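Local coordinates for protein alpha-galactosidase 1 (Saccharomyces cerevisiae, PDB 3LRK) that hydrolyses terminal, non-reducing alpha-D-galactose residues from alpha-D-galactosides such as galactose oligosaccharides and galactomannans, working as a secreted, glycosylated homotetramer, at residues V332-W346 with V357-T371. The protein carries 1 engineered substitution. Numbering follows the deposited sequence.
With NAG (2-acetamido-2-deoxy-beta-D-glucopyranose), chain G.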
loop_
_atom_site.group_PDB
_atom_site.type_symbol
_atom_site.label_atom_id
_atom_site.label_comp_id
_atom_site.label_asym_id
_atom_site.label_seq_id
_atom_site.Cartn_x
_atom_site.Cartn_y
_atom_site.Cartn_z
ATOM N N VAL A 332 -10.706 25.123 5.328
ATOM C CA VAL A 332 -10.901 26.575 5.397
ATOM C C VAL A 332 -9.574 27.328 5.554
ATOM O O VAL A 332 -8.579 26.764 6.015
ATOM C CB VAL A 332 -11.901 26.986 6.525
ATOM C CG1 VAL A 332 -13.280 26.371 6.287
ATOM C CG2 VAL A 332 -11.373 26.627 7.912
ATOM N N SER A 333 -9.566 28.606 5.174
ATOM C CA SER A 333 -8.356 29.422 5.268
ATOM C C SER A 333 -8.050 29.847 6.711
ATOM O O SER A 333 -6.935 30.260 7.015
ATOM C CB SER A 333 -8.438 30.640 4.336
ATOM O OG SER A 333 -9.576 31.429 4.632
ATOM N N ASP A 334 -9.044 29.735 7.588
ATOM C CA ASP A 334 -8.886 30.046 9.009
ATOM C C ASP A 334 -8.244 28.868 9.734
ATOM O O ASP A 334 -8.933 27.982 10.246
ATOM C CB ASP A 334 -10.245 30.396 9.626
ATOM C CG ASP A 334 -10.930 31.538 8.892
ATOM O OD1 ASP A 334 -10.396 32.675 8.936
ATOM O OD2 ASP A 334 -11.986 31.288 8.263
ATOM N N THR A 335 -6.913 28.868 9.762
ATOM C CA THR A 335 -6.154 27.765 10.339
ATOM C C THR A 335 -5.510 28.159 11.667
ATOM O O THR A 335 -5.253 29.341 11.930
ATOM C CB THR A 335 -5.076 27.238 9.364
ATOM O OG1 THR A 335 -4.221 28.315 8.953
ATOM C CG2 THR A 335 -5.722 26.589 8.133
ATOM N N ASP A 336 -5.268 27.161 12.506
ATOM C CA ASP A 336 -4.724 27.388 13.837
ATOM C C ASP A 336 -3.191 27.430 13.794
ATOM O O ASP A 336 -2.597 27.406 12.710
ATOM C CB ASP A 336 -5.246 26.329 14.818
ATOM C CG ASP A 336 -4.856 24.900 14.424
ATOM O OD1 ASP A 336 -3.889 24.697 13.644
ATOM O OD2 ASP A 336 -5.520 23.973 14.930
ATOM N N GLU A 337 -2.568 27.497 14.970
ATOM C CA GLU A 337 -1.106 27.532 15.098
ATOM C C GLU A 337 -0.387 26.361 14.399
ATOM O O GLU A 337 0.811 26.450 14.096
ATOM C CB GLU A 337 -0.699 27.619 16.575
ATOM C CG GLU A 337 -1.257 26.489 17.444
ATOM C CD GLU A 337 -0.831 26.558 18.899
ATOM O OE1 GLU A 337 -1.697 26.309 19.772
ATOM O OE2 GLU A 337 0.359 26.840 19.174
ATOM N N TYR A 338 -1.122 25.280 14.133
ATOM C CA TYR A 338 -0.549 24.084 13.500
ATOM C C TYR A 338 -0.924 23.940 12.031
ATOM O O TYR A 338 -0.697 22.891 11.425
ATOM C CB TYR A 338 -0.949 22.823 14.278
ATOM C CG TYR A 338 -0.640 22.914 15.755
ATOM C CD1 TYR A 338 -1.662 22.950 16.697
ATOM C CD2 TYR A 338 0.679 22.986 16.205
ATOM C CE1 TYR A 338 -1.379 23.040 18.060
ATOM C CE2 TYR A 338 0.974 23.079 17.559
ATOM C CZ TYR A 338 -0.055 23.110 18.478
ATOM O OH TYR A 338 0.244 23.197 19.813
ATOM N N GLY A 339 -1.506 24.995 11.466
ATOM C CA GLY A 339 -1.911 25.000 10.065
ATOM C C GLY A 339 -3.171 24.213 9.763
ATOM O O GLY A 339 -3.483 23.960 8.598
ATOM N N GLN A 340 -3.911 23.844 10.808
ATOM C CA GLN A 340 -5.093 22.998 10.646
ATOM C C GLN A 340 -6.379 23.809 10.638
ATOM O O GLN A 340 -6.521 24.751 11.412
ATOM C CB GLN A 340 -5.150 21.941 11.750
ATOM C CG GLN A 340 -3.834 21.175 11.936
ATOM C CD GLN A 340 -3.450 20.386 10.702
ATOM O OE1 GLN A 340 -4.132 19.438 10.331
ATOM N NE2 GLN A 340 -2.346 20.776 10.060
ATOM N N GLY A 341 -7.312 23.432 9.767
ATOM C CA GLY A 341 -8.616 24.084 9.724
ATOM C C GLY A 341 -9.545 23.467 8.712
ATOM O O GLY A 341 -9.313 23.542 7.500
ATOM N N GLU A 342 -10.607 22.851 9.211
ATOM C CA GLU A 342 -11.606 22.244 8.358
ATOM C C GLU A 342 -12.975 22.350 9.020
ATOM O O GLU A 342 -13.081 22.477 10.239
ATOM C CB GLU A 342 -11.259 20.777 8.042
ATOM C CG GLU A 342 -11.144 19.862 9.265
ATOM C CD GLU A 342 -10.644 18.466 8.912
ATOM O OE1 GLU A 342 -11.337 17.756 8.166
ATOM O OE2 GLU A 342 -9.555 18.073 9.388
ATOM N N ILE A 343 -14.012 22.299 8.201
ATOM C CA ILE A 343 -15.389 22.314 8.685
ATOM C C ILE A 343 -16.111 21.076 8.170
ATOM O O ILE A 343 -15.855 20.621 7.050
ATOM C CB ILE A 343 -16.133 23.616 8.276
ATOM C CG1 ILE A 343 -16.060 23.839 6.753
ATOM C CG2 ILE A 343 -15.551 24.811 9.046
ATOM C CD1 ILE A 343 -17.156 24.748 6.182
ATOM N N GLN A 344 -16.989 20.516 8.998
ATOM C CA GLN A 344 -17.678 19.279 8.656
ATOM C C GLN A 344 -19.150 19.341 9.035
ATOM O O GLN A 344 -19.533 20.007 10.001
ATOM C CB GLN A 344 -17.025 18.069 9.340
ATOM C CG GLN A 344 -15.485 18.006 9.229
ATOM C CD GLN A 344 -14.896 16.718 9.792
ATOM O OE1 GLN A 344 -15.594 15.925 10.420
ATOM N NE2 GLN A 344 -13.600 16.512 9.574
ATOM N N MET A 345 -19.961 18.644 8.256
ATOM C CA MET A 345 -21.341 18.377 8.614
ATOM C C MET A 345 -21.543 16.873 8.736
ATOM O O MET A 345 -21.141 16.112 7.847
ATOM C CB MET A 345 -22.284 18.915 7.556
ATOM C CG MET A 345 -23.646 19.262 8.089
ATOM S SD MET A 345 -24.979 18.788 6.988
ATOM C CE MET A 345 -25.287 17.187 7.700
ATOM N N TRP A 346 -22.162 16.453 9.837
ATOM C CA TRP A 346 -22.521 15.057 10.039
ATOM C C TRP A 346 -24.022 14.957 10.261
ATOM O O TRP A 346 -24.661 15.906 10.733
ATOM C CB TRP A 346 -21.782 14.462 11.242
ATOM C CG TRP A 346 -20.272 14.366 11.124
ATOM C CD1 TRP A 346 -19.388 15.403 11.014
ATOM C CD2 TRP A 346 -19.474 13.163 11.162
ATOM N NE1 TRP A 346 -18.098 14.923 10.957
ATOM C CE2 TRP A 346 -18.123 13.554 11.067
ATOM C CE3 TRP A 346 -19.775 11.795 11.275
ATOM C CZ2 TRP A 346 -17.070 12.628 11.049
ATOM C CZ3 TRP A 346 -18.722 10.873 11.276
ATOM C CH2 TRP A 346 -17.391 11.295 11.155
ATOM N N VAL A 357 -27.889 15.990 13.898
ATOM C CA VAL A 357 -27.114 16.800 12.967
ATOM C C VAL A 357 -25.975 17.468 13.724
ATOM O O VAL A 357 -26.171 17.974 14.833
ATOM C CB VAL A 357 -28.012 17.846 12.246
ATOM C CG1 VAL A 357 -27.217 18.626 11.207
ATOM C CG2 VAL A 357 -29.189 17.157 11.580
ATOM N N ALA A 358 -24.781 17.437 13.141
ATOM C CA ALA A 358 -23.629 18.130 13.719
ATOM C C ALA A 358 -23.054 19.101 12.704
ATOM O O ALA A 358 -22.740 18.719 11.576
ATOM C CB ALA A 358 -22.553 17.133 14.178
ATOM N N LEU A 359 -22.951 20.363 13.095
ATOM C CA LEU A 359 -22.183 21.328 12.320
ATOM C C LEU A 359 -20.879 21.606 13.065
ATOM O O LEU A 359 -20.869 22.199 14.146
ATOM C CB LEU A 359 -22.991 22.601 12.049
ATOM C CG LEU A 359 -24.133 22.412 11.038
ATOM C CD1 LEU A 359 -25.084 23.613 11.033
ATOM C CD2 LEU A 359 -23.575 22.166 9.637
ATOM N N LEU A 360 -19.781 21.136 12.486
ATOM C CA LEU A 360 -18.511 21.104 13.189
ATOM C C LEU A 360 -17.539 22.117 12.594
ATOM O O LEU A 360 -17.192 22.050 11.412
ATOM C CB LEU A 360 -17.933 19.677 13.171
ATOM C CG LEU A 360 -16.592 19.358 13.841
ATOM C CD1 LEU A 360 -16.654 19.576 15.361
ATOM C CD2 LEU A 360 -16.208 17.919 13.519
ATOM N N ASN A 361 -17.123 23.066 13.425
ATOM C CA ASN A 361 -16.212 24.123 13.009
ATOM C C ASN A 361 -14.796 23.864 13.521
ATOM O O ASN A 361 -14.425 24.299 14.612
ATOM C CB ASN A 361 -16.724 25.496 13.483
ATOM C CG ASN A 361 -15.831 26.647 13.044
ATOM O OD1 ASN A 361 -14.975 26.496 12.168
ATOM N ND2 ASN A 361 -16.019 27.805 13.662
ATOM N N GLY A 362 -14.004 23.166 12.720
ATOM C CA GLY A 362 -12.610 22.906 13.070
ATOM C C GLY A 362 -11.664 24.035 12.698
ATOM O O GLY A 362 -10.451 23.896 12.844
ATOM N N GLY A 363 -12.216 25.147 12.210
ATOM C CA GLY A 363 -11.428 26.335 11.868
ATOM C C GLY A 363 -11.057 27.160 13.093
ATOM O O GLY A 363 -11.583 26.940 14.182
ATOM N N SER A 364 -10.145 28.113 12.906
ATOM C CA SER A 364 -9.555 28.876 14.019
ATOM C C SER A 364 -10.405 30.065 14.506
ATOM O O SER A 364 -10.133 30.654 15.559
ATOM C CB SER A 364 -8.161 29.366 13.624
ATOM O OG SER A 364 -8.245 30.259 12.519
ATOM N N VAL A 365 -11.432 30.414 13.740
ATOM C CA VAL A 365 -12.288 31.548 14.077
ATOM C C VAL A 365 -13.743 31.106 14.092
ATOM O O VAL A 365 -14.113 30.125 13.440
ATOM C CB VAL A 365 -12.110 32.739 13.076
ATOM C CG1 VAL A 365 -12.782 33.988 13.608
ATOM C CG2 VAL A 365 -10.647 33.033 12.829
ATOM N N SER A 366 -14.555 31.834 14.853
ATOM C CA SER A 366 -16.001 31.674 14.846
ATOM C C SER A 366 -16.493 31.925 13.430
ATOM O O SER A 366 -16.039 32.862 12.775
ATOM C CB SER A 366 -16.635 32.677 15.812
ATOM O OG SER A 366 -18.036 32.494 15.895
ATOM N N ARG A 367 -17.397 31.084 12.944
ATOM C CA ARG A 367 -17.925 31.258 11.595
ATOM C C ARG A 367 -19.408 30.898 11.518
ATOM O O ARG A 367 -19.894 30.085 12.309
ATOM C CB ARG A 367 -17.111 30.452 10.574
ATOM C CG ARG A 367 -17.568 29.009 10.387
ATOM C CD ARG A 367 -16.585 28.184 9.585
ATOM N NE ARG A 367 -16.438 28.607 8.193
ATOM C CZ ARG A 367 -15.349 29.199 7.698
ATOM N NH1 ARG A 367 -14.304 29.459 8.484
ATOM N NH2 ARG A 367 -15.301 29.533 6.411
ATOM N N PRO A 368 -20.136 31.520 10.576
ATOM C CA PRO A 368 -21.492 31.055 10.307
ATOM C C PRO A 368 -21.447 29.715 9.566
ATOM O O PRO A 368 -20.595 29.510 8.703
ATOM C CB PRO A 368 -22.068 32.155 9.413
ATOM C CG PRO A 368 -20.872 32.718 8.711
ATOM C CD PRO A 368 -19.765 32.668 9.725
ATOM N N MET A 369 -22.347 28.811 9.934
ATOM C CA MET A 369 -22.451 27.503 9.295
ATOM C C MET A 369 -23.912 27.233 8.947
ATOM O O MET A 369 -24.824 27.633 9.676
ATOM C CB MET A 369 -21.892 26.393 10.200
ATOM C CG MET A 369 -20.380 26.468 10.440
ATOM S SD MET A 369 -19.648 24.962 11.135
ATOM C CE MET A 369 -19.662 23.887 9.696
ATOM N N ASN A 370 -24.120 26.589 7.817
ATOM C CA ASN A 370 -25.418 26.396 7.225
ATOM C C ASN A 370 -25.662 25.027 6.592
ATOM O O ASN A 370 -24.765 24.461 6.048
ATOM C CB ASN A 370 -25.651 27.477 6.168
ATOM C CG ASN A 370 -24.713 27.380 4.992
ATOM O OD1 ASN A 370 -25.059 26.846 3.999
ATOM N ND2 ASN A 370 -23.543 27.943 5.104
ATOM N N THR A 371 -26.892 24.539 6.626
ATOM C CA THR A 371 -27.287 23.361 5.870
ATOM C C THR A 371 -28.777 23.431 5.509
ATOM O O THR A 371 -29.462 24.399 5.853
ATOM C CB THR A 371 -26.926 22.042 6.617
ATOM O OG1 THR A 371 -27.164 20.929 5.748
ATOM C CG2 THR A 371 -27.733 21.880 7.908
HETATM C C1 NAG G . -22.242 28.036 4.493
HETATM C C2 NAG G . -21.366 27.187 3.558
HETATM C C3 NAG G . -20.120 27.945 3.078
HETATM C C4 NAG G . -20.472 29.327 2.526
HETATM C C5 NAG G . -21.429 30.071 3.466
HETATM C C6 NAG G . -21.950 31.350 2.814
HETATM C C7 NAG G . -21.128 24.762 3.521
HETATM C C8 NAG G . -20.531 23.554 4.183
HETATM N N2 NAG G . -20.995 25.919 4.170
HETATM O O3 NAG G . -19.462 27.205 2.073
HETATM O O4 NAG G . -19.287 30.072 2.327
HETATM O O5 NAG G . -22.540 29.262 3.837
HETATM O O6 NAG G . -21.366 32.464 3.454
HETATM O O7 NAG G . -21.701 24.658 2.435
HETATM O O HOH W 1 -8.205 25.270 13.408
HETATM O O HOH W 2 -9.797 21.492 11.810
#
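Asp334 and Arg367 form a salt bridge, Arg367 NH1 lying 3.0 Å from Asp334 OD2. The carboxylate oxygen is met on its anti side and lies near the guanidinium plane, although the two planes are turned 55° apart. Val332 CG1 rests over one guanidinium face, toward its rim, 3.8 Å from Arg367 CZ, while Ile343 CG2 packs against Arg367 CD. Were Arg367 an alanine, the Asp334 carboxylate would probably lose its cationic mate and a gap would be likely to open beside Val332 and Ile343.

Next to this bridge, Ser364 N donates to Asp334 O (2.9 Å) from above the carbonyl plane. Asn361 extends CG opposite its own backbone nitrogen (chi1 -178°), which lets OD1 accept from Gly363 N, an Asx turn, while its ND2 reaches Val365 O and Val457 O. One water joins Gln340 O to Gly362 O.

Strands 342-346 and 357-361 run antiparallel at 175°, with Gln344-Leu360 and Trp346-Ala358 as hydrogen-bonded pairs; Leu360 N to Gln344 O is 2.7 Å. On one face, Gln344 OE1 accepts from Trp346 NE1 (2.7 Å) in the indole plane while NE2 donates to Glu342 OE1 and bonds Asn244, holding both ends of the amide; Leu360 runs beside Gln344, its CD2 near OE1. On the other, Met369 CE touches Ile343 CB at 3.8 Å, bringing strand 367-371, which bears the glycan on Asn370, over the hairpin.

This hairpin belongs to the C-terminal antiparallel beta domain, flanked by strands 325-331 and 461-469; the face carrying Gln344, Trp346, Ala358 and Leu360 packs on helices 239-246 and 273-285 of the TIM-barrel domain.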